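Local coordinates for putative nisin-resistance protein (PDB 4Y68) that probably confers resistance to the lantibiotic nisin by acting on it as a family S41 peptidase, at residues Ser174-Phe182 with Met232-Leu240; Ile220-Glu231 with Val243-Thr254. One frame throughout, in Å; residues are numbered along the deposited sequence.

Contact 1: residues Ser174-Phe182 with Met232-Leu240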
loop_
_atom_site.group_PDB
_atom_site.type_symbol
_atom_site.label_atom_id
_atom_site.label_comp_id
_atom_site.label_asym_id
_atom_site.label_seq_id
_atom_site.Cartn_x
_atom_site.Cartn_y
_atom_site.Cartn_z
ATOM N N SER A 174 17.671 -0.613 3.966
ATOM C CA SER A 174 18.804 -0.861 4.850
ATOM C C SER A 174 18.405 -1.471 6.195
ATOM O O SER A 174 19.256 -2.052 6.891
ATOM C CB SER A 174 19.596 0.451 5.083
ATOM O OG SER A 174 19.007 1.251 6.105
ATOM N N ILE A 175 17.134 -1.348 6.588
ATOM C CA ILE A 175 16.708 -1.955 7.854
ATOM C C ILE A 175 15.716 -3.103 7.668
ATOM O O ILE A 175 15.082 -3.549 8.628
ATOM C CB ILE A 175 16.076 -0.927 8.840
ATOM C CG1 ILE A 175 15.034 -0.054 8.153
ATOM C CG2 ILE A 175 17.159 -0.037 9.491
ATOM C CD1 ILE A 175 14.391 0.949 9.078
ATOM N N LEU A 176 15.611 -3.612 6.451
ATOM C CA LEU A 176 14.739 -4.762 6.194
ATOM C C LEU A 176 15.529 -5.974 5.666
ATOM O O LEU A 176 16.587 -5.833 5.075
ATOM C CB LEU A 176 13.629 -4.390 5.200
ATOM C CG LEU A 176 12.429 -3.556 5.688
ATOM C CD1 LEU A 176 11.660 -2.993 4.495
ATOM C CD2 LEU A 176 11.517 -4.358 6.572
ATOM N N PRO A 177 14.992 -7.174 5.865
ATOM C CA PRO A 177 15.639 -8.412 5.430
ATOM C C PRO A 177 15.730 -8.473 3.921
ATOM O O PRO A 177 14.815 -7.971 3.261
ATOM C CB PRO A 177 14.694 -9.512 5.950
ATOM C CG PRO A 177 13.885 -8.864 6.978
ATOM C CD PRO A 177 13.734 -7.436 6.578
ATOM N N ASN A 178 16.790 -9.070 3.381
ATOM C CA ASN A 178 16.792 -9.433 1.964
ATOM C C ASN A 178 16.119 -10.789 1.812
ATOM O O ASN A 178 16.759 -11.780 1.500
ATOM C CB ASN A 178 18.210 -9.469 1.400
ATOM C CG ASN A 178 18.232 -9.714 -0.090
ATOM O OD1 ASN A 178 17.313 -9.336 -0.811
ATOM N ND2 ASN A 178 19.280 -10.360 -0.560
ATOM N N ASP A 179 14.822 -10.824 2.068
ATOM C CA ASP A 179 14.075 -12.076 2.186
ATOM C C ASP A 179 12.587 -11.754 2.053
ATOM O O ASP A 179 12.211 -10.647 1.673
ATOM C CB ASP A 179 14.356 -12.743 3.551
ATOM C CG ASP A 179 14.153 -14.264 3.544
ATOM O OD1 ASP A 179 13.293 -14.787 2.803
ATOM O OD2 ASP A 179 14.877 -14.948 4.297
ATOM N N THR A 180 11.756 -12.708 2.435
ATOM C CA THR A 180 10.321 -12.551 2.404
ATOM C C THR A 180 9.867 -11.344 3.227
ATOM O O THR A 180 10.288 -11.159 4.351
ATOM C CB THR A 180 9.640 -13.828 2.918
ATOM O OG1 THR A 180 9.745 -14.855 1.918
ATOM C CG2 THR A 180 8.187 -13.567 3.231
ATOM N N LEU A 181 9.029 -10.510 2.633
ATOM C CA LEU A 181 8.440 -9.383 3.345
ATOM C C LEU A 181 7.032 -9.715 3.850
ATOM O O LEU A 181 6.739 -9.517 5.031
ATOM C CB LEU A 181 8.421 -8.150 2.443
ATOM C CG LEU A 181 9.650 -7.234 2.489
ATOM C CD1 LEU A 181 10.859 -7.847 3.178
ATOM C CD2 LEU A 181 10.003 -6.735 1.106
ATOM N N PHE A 182 6.162 -10.183 2.957
ATOM C CA PHE A 182 4.865 -10.746 3.340
ATOM C C PHE A 182 4.414 -11.697 2.223
ATOM O O PHE A 182 5.033 -11.729 1.168
ATOM C CB PHE A 182 3.808 -9.646 3.609
ATOM C CG PHE A 182 3.587 -8.716 2.444
ATOM C CD1 PHE A 182 4.340 -7.563 2.304
ATOM C CD2 PHE A 182 2.643 -9.004 1.481
ATOM C CE1 PHE A 182 4.149 -6.713 1.224
ATOM C CE2 PHE A 182 2.445 -8.150 0.404
ATOM C CZ PHE A 182 3.195 -7.013 0.271
ATOM N N MET A 232 1.089 -2.707 4.734
ATOM C CA MET A 232 1.957 -3.772 4.225
ATOM C C MET A 232 3.436 -3.467 4.466
ATOM O O MET A 232 4.246 -4.388 4.577
ATOM C CB MET A 232 1.718 -4.025 2.733
ATOM C CG MET A 232 0.902 -5.314 2.486
ATOM S SD MET A 232 -0.750 -5.157 3.207
ATOM C CE MET A 232 -1.375 -3.982 1.994
ATOM N N THR A 233 3.783 -2.183 4.527
ATOM C CA THR A 233 5.097 -1.779 4.990
ATOM C C THR A 233 5.257 -2.135 6.461
ATOM O O THR A 233 6.300 -2.653 6.860
ATOM C CB THR A 233 5.348 -0.274 4.798
ATOM O OG1 THR A 233 5.371 0.000 3.404
ATOM C CG2 THR A 233 6.704 0.125 5.398
ATOM N N PHE A 234 4.231 -1.845 7.261
ATOM C CA PHE A 234 4.228 -2.258 8.658
ATOM C C PHE A 234 4.405 -3.771 8.770
ATOM O O PHE A 234 5.189 -4.223 9.570
ATOM C CB PHE A 234 2.923 -1.831 9.352
ATOM C CG PHE A 234 2.869 -2.150 10.828
ATOM C CD1 PHE A 234 4.023 -2.343 11.562
ATOM C CD2 PHE A 234 1.653 -2.256 11.479
ATOM C CE1 PHE A 234 3.970 -2.637 12.917
ATOM C CE2 PHE A 234 1.591 -2.550 12.839
ATOM C CZ PHE A 234 2.752 -2.741 13.553
ATOM N N LEU A 235 3.669 -4.556 7.977
ATOM C CA LEU A 235 3.797 -6.016 8.058
ATOM C C LEU A 235 5.215 -6.491 7.752
ATOM O O LEU A 235 5.664 -7.487 8.297
ATOM C CB LEU A 235 2.812 -6.704 7.109
ATOM C CG LEU A 235 1.373 -6.571 7.587
ATOM C CD1 LEU A 235 0.406 -7.365 6.698
ATOM C CD2 LEU A 235 1.303 -7.039 9.034
ATOM N N SER A 236 5.919 -5.771 6.885
ATOM C CA SER A 236 7.257 -6.181 6.471
ATOM C C SER A 236 8.277 -6.154 7.614
ATOM O O SER A 236 9.347 -6.730 7.481
ATOM C CB SER A 236 7.759 -5.289 5.346
ATOM O OG SER A 236 6.854 -5.270 4.274
ATOM N N PHE A 237 7.945 -5.472 8.713
ATOM C CA PHE A 237 8.792 -5.446 9.920
ATOM C C PHE A 237 8.351 -6.449 10.983
ATOM O O PHE A 237 9.049 -6.638 11.980
ATOM C CB PHE A 237 8.807 -4.048 10.556
ATOM C CG PHE A 237 9.531 -3.009 9.733
ATOM C CD1 PHE A 237 10.868 -2.727 9.967
ATOM C CD2 PHE A 237 8.869 -2.308 8.734
ATOM C CE1 PHE A 237 11.541 -1.770 9.221
ATOM C CE2 PHE A 237 9.530 -1.358 7.977
ATOM C CZ PHE A 237 10.879 -1.080 8.226
ATOM N N LYS A 238 7.196 -7.081 10.788
ATOM C CA LYS A 238 6.628 -7.945 11.827
ATOM C C LYS A 238 7.457 -9.184 12.063
ATOM O O LYS A 238 7.912 -9.826 11.124
ATOM C CB LYS A 238 5.199 -8.346 11.484
ATOM C CG LYS A 238 4.164 -7.434 12.112
ATOM C CD LYS A 238 3.538 -8.067 13.321
ATOM C CE LYS A 238 3.013 -9.445 12.950
ATOM N NZ LYS A 238 2.359 -10.161 14.074
ATOM N N GLY A 239 7.646 -9.515 13.331
ATOM C CA GLY A 239 8.519 -10.607 13.708
ATOM C C GLY A 239 10.004 -10.274 13.778
ATOM O O GLY A 239 10.796 -11.096 14.247
ATOM N N LEU A 240 10.419 -9.098 13.303
ATOM C CA LEU A 240 11.828 -8.737 13.481
ATOM C C LEU A 240 12.102 -8.547 14.974
ATOM O O LEU A 240 11.355 -7.829 15.658
ATOM C CB LEU A 240 12.193 -7.474 12.707
ATOM C CG LEU A 240 12.115 -7.549 11.185
ATOM C CD1 LEU A 240 12.713 -6.299 10.568
ATOM C CD2 LEU A 240 12.784 -8.811 10.651
HETATM O O HOH W 1 5.942 -10.167 7.536
#

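Contact 2: residues Ile220-Glu231 with Val243-Thr254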
loop_
_atom_site.group_PDB
_atom_site.type_symbol
_atom_site.label_atom_id
_atom_site.label_comp_id
_atom_site.label_asym_id
_atom_site.label_seq_id
_atom_site.Cartn_x
_atom_site.Cartn_y
_atom_site.Cartn_z
ATOM N N ILE A 220 8.063 1.388 15.909
ATOM C CA ILE A 220 7.185 1.789 14.823
ATOM C C ILE A 220 5.858 2.307 15.345
ATOM O O ILE A 220 5.199 1.639 16.125
ATOM C CB ILE A 220 6.892 0.622 13.859
ATOM C CG1 ILE A 220 8.181 0.051 13.286
ATOM C CG2 ILE A 220 6.041 1.095 12.717
ATOM C CD1 ILE A 220 7.932 -1.068 12.342
ATOM N N ILE A 221 5.445 3.481 14.886
ATOM C CA ILE A 221 4.185 4.054 15.353
ATOM C C ILE A 221 3.121 4.012 14.256
ATOM O O ILE A 221 3.400 4.323 13.092
ATOM C CB ILE A 221 4.380 5.515 15.843
ATOM C CG1 ILE A 221 5.410 5.556 16.963
ATOM C CG2 ILE A 221 3.047 6.139 16.280
ATOM C CD1 ILE A 221 5.738 6.975 17.461
ATOM N N THR A 222 1.915 3.597 14.627
ATOM C CA THR A 222 0.789 3.555 13.716
ATOM C C THR A 222 -0.411 4.219 14.384
ATOM O O THR A 222 -0.487 4.270 15.609
ATOM C CB THR A 222 0.431 2.103 13.330
ATOM O OG1 THR A 222 -0.036 1.392 14.483
ATOM C CG2 THR A 222 1.639 1.363 12.751
ATOM N N ASN A 223 -1.360 4.722 13.597
ATOM C CA ASN A 223 -2.627 5.155 14.172
ATOM C C ASN A 223 -3.763 4.644 13.299
ATOM O O ASN A 223 -3.501 3.891 12.372
ATOM C CB ASN A 223 -2.680 6.681 14.366
ATOM C CG ASN A 223 -2.693 7.467 13.065
ATOM O OD1 ASN A 223 -2.528 6.913 11.988
ATOM N ND2 ASN A 223 -2.885 8.794 13.174
ATOM N N HIS A 224 -5.010 5.024 13.600
ATOM C CA HIS A 224 -6.172 4.478 12.902
ATOM C C HIS A 224 -6.176 4.772 11.397
ATOM O O HIS A 224 -6.833 4.076 10.625
ATOM C CB HIS A 224 -7.470 5.014 13.526
ATOM C CG HIS A 224 -7.853 4.337 14.807
ATOM N ND1 HIS A 224 -7.766 2.971 14.984
ATOM C CD2 HIS A 224 -8.315 4.839 15.981
ATOM C CE1 HIS A 224 -8.164 2.660 16.207
ATOM N NE2 HIS A 224 -8.503 3.775 16.832
ATOM N N LYS A 225 -5.447 5.800 10.975
ATOM C CA LYS A 225 -5.433 6.181 9.564
ATOM C C LYS A 225 -4.371 5.415 8.765
ATOM O O LYS A 225 -4.448 5.333 7.542
ATOM C CB LYS A 225 -5.210 7.686 9.412
ATOM C CG LYS A 225 -6.397 8.557 9.830
ATOM C CD LYS A 225 -6.326 9.930 9.127
ATOM C CE LYS A 225 -7.240 10.977 9.767
ATOM N NZ LYS A 225 -8.620 10.467 10.050
ATOM N N THR A 226 -3.386 4.857 9.454
ATOM C CA THR A 226 -2.341 4.062 8.786
ATOM C C THR A 226 -2.954 2.985 7.912
ATOM O O THR A 226 -3.582 2.075 8.432
ATOM C CB THR A 226 -1.405 3.404 9.818
ATOM O OG1 THR A 226 -0.815 4.429 10.620
ATOM C CG2 THR A 226 -0.296 2.584 9.105
ATOM N N ALA A 227 -2.763 3.051 6.600
ATOM C CA ALA A 227 -3.507 2.147 5.721
ATOM C C ALA A 227 -2.735 1.611 4.519
ATOM O O ALA A 227 -1.831 2.254 3.999
ATOM C CB ALA A 227 -4.784 2.853 5.210
ATOM N N SER A 228 -3.136 0.431 4.069
ATOM C CA SER A 228 -2.824 -0.020 2.720
ATOM C C SER A 228 -1.323 -0.288 2.563
ATOM O O SER A 228 -0.768 -1.087 3.315
ATOM C CB SER A 228 -3.325 1.012 1.702
ATOM O OG SER A 228 -3.619 0.392 0.458
ATOM N N SER A 229 -0.671 0.381 1.614
ATOM C CA SER A 229 0.774 0.222 1.422
ATOM C C SER A 229 1.524 0.403 2.739
ATOM O O SER A 229 2.529 -0.268 3.009
ATOM C CB SER A 229 1.298 1.233 0.400
ATOM O OG SER A 229 1.051 0.837 -0.938
ATOM N N ALA A 230 1.035 1.340 3.541
ATOM C CA ALA A 230 1.619 1.639 4.831
ATOM C C ALA A 230 1.428 0.459 5.761
ATOM O O ALA A 230 2.314 0.135 6.542
ATOM C CB ALA A 230 0.989 2.909 5.427
ATOM N N GLU A 231 0.258 -0.179 5.688
ATOM C CA GLU A 231 0.026 -1.364 6.505
ATOM C C GLU A 231 0.932 -2.527 6.046
ATOM O O GLU A 231 1.503 -3.217 6.873
ATOM C CB GLU A 231 -1.431 -1.772 6.457
ATOM C CG GLU A 231 -2.322 -0.878 7.265
ATOM C CD GLU A 231 -3.758 -1.252 7.115
ATOM O OE1 GLU A 231 -4.307 -1.067 5.995
ATOM O OE2 GLU A 231 -4.324 -1.759 8.102
ATOM N N VAL A 243 12.464 -5.037 16.625
ATOM C CA VAL A 243 11.377 -4.116 16.314
ATOM C C VAL A 243 10.233 -4.272 17.292
ATOM O O VAL A 243 9.959 -5.371 17.745
ATOM C CB VAL A 243 10.838 -4.333 14.884
ATOM C CG1 VAL A 243 9.622 -3.444 14.637
ATOM C CG2 VAL A 243 11.940 -4.085 13.853
ATOM N N LYS A 244 9.585 -3.160 17.633
ATOM C CA LYS A 244 8.374 -3.172 18.457
ATOM C C LYS A 244 7.462 -2.007 18.048
ATOM O O LYS A 244 7.941 -0.937 17.691
ATOM C CB LYS A 244 8.731 -3.081 19.952
ATOM C CG LYS A 244 7.527 -3.201 20.875
ATOM C CD LYS A 244 7.914 -3.138 22.357
ATOM C CE LYS A 244 6.706 -3.377 23.253
ATOM N NZ LYS A 244 7.074 -3.211 24.679
ATOM N N SER A 245 6.152 -2.198 18.108
ATOM C CA SER A 245 5.250 -1.177 17.599
ATOM C C SER A 245 4.336 -0.623 18.679
ATOM O O SER A 245 3.958 -1.359 19.591
ATOM C CB SER A 245 4.410 -1.746 16.456
ATOM O OG SER A 245 3.548 -2.756 16.955
ATOM N N PHE A 246 3.962 0.660 18.538
ATOM C CA PHE A 246 3.175 1.420 19.521
ATOM C C PHE A 246 2.081 2.212 18.845
ATOM O O PHE A 246 2.246 2.658 17.714
ATOM C CB PHE A 246 4.057 2.409 20.295
ATOM C CG PHE A 246 5.252 1.782 20.962
ATOM C CD1 PHE A 246 6.382 1.460 20.229
ATOM C CD2 PHE A 246 5.255 1.542 22.325
ATOM C CE1 PHE A 246 7.487 0.886 20.852
ATOM C CE2 PHE A 246 6.361 0.966 22.945
ATOM C CZ PHE A 246 7.472 0.640 22.195
ATOM N N GLY A 247 0.979 2.438 19.540
ATOM C CA GLY A 247 -0.047 3.324 19.015
ATOM C C GLY A 247 -1.416 2.677 18.966
ATOM O O GLY A 247 -1.852 2.060 19.931
ATOM N N GLN A 248 -2.116 2.824 17.851
ATOM C CA GLN A 248 -3.428 2.192 17.738
ATOM C C GLN A 248 -3.505 1.278 16.538
ATOM O O GLN A 248 -2.654 1.331 15.655
ATOM C CB GLN A 248 -4.520 3.248 17.662
ATOM C CG GLN A 248 -4.553 4.087 18.915
ATOM C CD GLN A 248 -4.790 5.538 18.611
ATOM O OE1 GLN A 248 -5.863 5.913 18.113
ATOM N NE2 GLN A 248 -3.776 6.374 18.877
ATOM N N ALA A 249 -4.530 0.441 16.530
ATOM C CA ALA A 249 -4.834 -0.425 15.402
ATOM C C ALA A 249 -4.884 0.365 14.103
ATOM O O ALA A 249 -5.348 1.499 14.070
ATOM C CB ALA A 249 -6.156 -1.150 15.639
ATOM N N THR A 250 -4.406 -0.240 13.030
ATOM C CA THR A 250 -4.424 0.429 11.731
ATOM C C THR A 250 -5.803 0.393 11.046
ATOM O O THR A 250 -6.762 -0.149 11.586
ATOM C CB THR A 250 -3.380 -0.199 10.834
ATOM O OG1 THR A 250 -3.691 -1.577 10.659
ATOM C CG2 THR A 250 -2.031 -0.119 11.523
ATOM N N ALA A 251 -5.905 0.945 9.842
ATOM C CA ALA A 251 -7.217 1.189 9.236
ATOM C C ALA A 251 -7.891 -0.091 8.783
ATOM O O ALA A 251 -9.108 -0.134 8.662
ATOM C CB ALA A 251 -7.094 2.160 8.059
ATOM N N GLY A 252 -7.111 -1.130 8.522
ATOM C CA GLY A 252 -7.680 -2.403 8.109
ATOM C C GLY A 252 -7.866 -2.525 6.610
ATOM O O GLY A 252 -8.927 -2.945 6.147
ATOM N N TYR A 253 -6.835 -2.164 5.840
ATOM C CA TYR A 253 -6.884 -2.317 4.379
ATOM C C TYR A 253 -5.758 -3.256 3.981
ATOM O O TYR A 253 -5.027 -3.035 2.999
ATOM C CB TYR A 253 -6.806 -0.954 3.670
ATOM C CG TYR A 253 -8.096 -0.155 3.835
ATOM C CD1 TYR A 253 -9.070 -0.158 2.852
ATOM C CD2 TYR A 253 -8.345 0.563 4.991
ATOM C CE1 TYR A 253 -10.251 0.539 3.006
ATOM C CE2 TYR A 253 -9.532 1.257 5.171
ATOM C CZ TYR A 253 -10.479 1.245 4.169
ATOM O OH TYR A 253 -11.652 1.947 4.329
ATOM N N THR A 254 -5.626 -4.312 4.777
ATOM C CA THR A 254 -4.598 -5.301 4.564
ATOM C C THR A 254 -5.091 -6.279 3.501
ATOM O O THR A 254 -5.477 -7.407 3.796
ATOM C CB THR A 254 -4.218 -6.033 5.881
ATOM O OG1 THR A 254 -5.403 -6.302 6.649
ATOM C CG2 THR A 254 -3.286 -5.149 6.728
HETATM O O HOH W 2 -8.813 0.630 13.086
#

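Contact 1: residues Ser174-Phe182 with Met232-Leu240
A classic beta bulge, in which Leu181 and Phe182 both face Ile194 of strand 191-195, brings these two residues against Met232 and Ser236 near the C-terminal end of helix 229-235. The contact thus joins the antiparallel sheet of the S41 peptidase to the helix of its neighbouring beta-alpha-beta unit. Phe182 has CG lodged between its own backbone N and carbonyl carbon (chi1 57°), which turns the ring toward the helix. Met232 CG lies over one face of that ring, displaced toward the rim and 3.6 Å from Phe182 CZ. The bent methionine chain then carries SD farther out above the same face, 5.3 Å from the Phe182 centroid, a distant Met-aromatic contact. Ser236 OG approaches the ring edge in its plane, while it donates back to Met232 O (2.8 Å), in the plane of that carbonyl.

Across the backbones, one water donates to Leu181 O at 2.7 Å and to Leu235 O at 2.8 Å, so its two hydrogens link a pair of acceptors that could not bond each other. Arg278 ties the same region together, bonding Thr180 O through NH1 and both Ser236 O and Lys238 O through NH2.

Farther along, the loop before strand 180-185 packs on the overlapping type I and type II turns Leu235-Lys238 and Phe237-Leu240. Pro177 CG and Leu240 CD2 meet tip to tip, and Ile175 CD1 sits at the edge of the Phe237 ring. Leu176 crosses Phe237 at about a right angle and sets CD2 over the middle of its ring, 3.6 Å from the centroid and 7° off the normal; the same methyl also lies 3.3 Å from Ser236 O.

Contact 2: residues Ile220-Glu231 with Val243-Thr254
Strands 220-222 and 243-247 run parallel, with Ile220, Ile221 and Thr222 paired to Ser245, Phe246 and Gly247, and their axes 4.7 Å apart at closest approach and inclined by 29°. The backbone ladder runs through Ile220 N to Lys244 O, Phe246 N to Ile220 O, Thr222 N to Phe246 O and Gln248 N to Thr222 O. Beside it, Ile220 CD1 packs on Val243 CG1. Thr222 OG1 extends the pairing with a bond of 2.9 Å to Gln248 O, while Thr250 CG2 lies against Thr222 CB. These are the neighbouring strands of a beta-alpha-beta unit whose connection includes helix 229-235, and beyond their ends the two loops remain together: Ala251 N donates to Thr226 O at 2.9 Å.

Glu231, extended beyond CG, reaches from that helix into the loop 250-254 and uses both carboxylate oxygens. OE2 receives Thr250 OG1 at 2.6 Å on its anti side and Gly252 N at 2.9 Å on its syn side, the latter 32° out of the carboxylate plane. Tyr253 N reaches the syn lone pair of OE1 at 2.8 Å, and Ser228 N takes its anti lone pair at 2.7 Å with an N-H...O angle of 166°. Just past the strand ends, Gln248 CB lies over one face of the His224 ring, and a water spans His224 ND1 and Thr250 O.

Overall arrangement
Helix 229-235 belongs to both contacts, whose centres lie about 14 Å apart: contact 1 takes up its later residues and the turns beyond, contact 2 its first turn. Between them Phe234 CZ meets Ser245 CB at 3.5 Å, Phe237 CB meets Ile220 CD1 at 3.6 Å, and Met232 CE lies 3.9 Å from Tyr253 O. The helix thus lies between the strand pair of the mixed sheet and strand 180-185 of the antiparallel sheet, touching both. Ser228, at the N-cap position of this helix, hydrogen-bonds His90 NE2 through OG, consistent with a serine-histidine pair at the peptidase active site, and Tyr253 of contact 2 also meets the His90 ring.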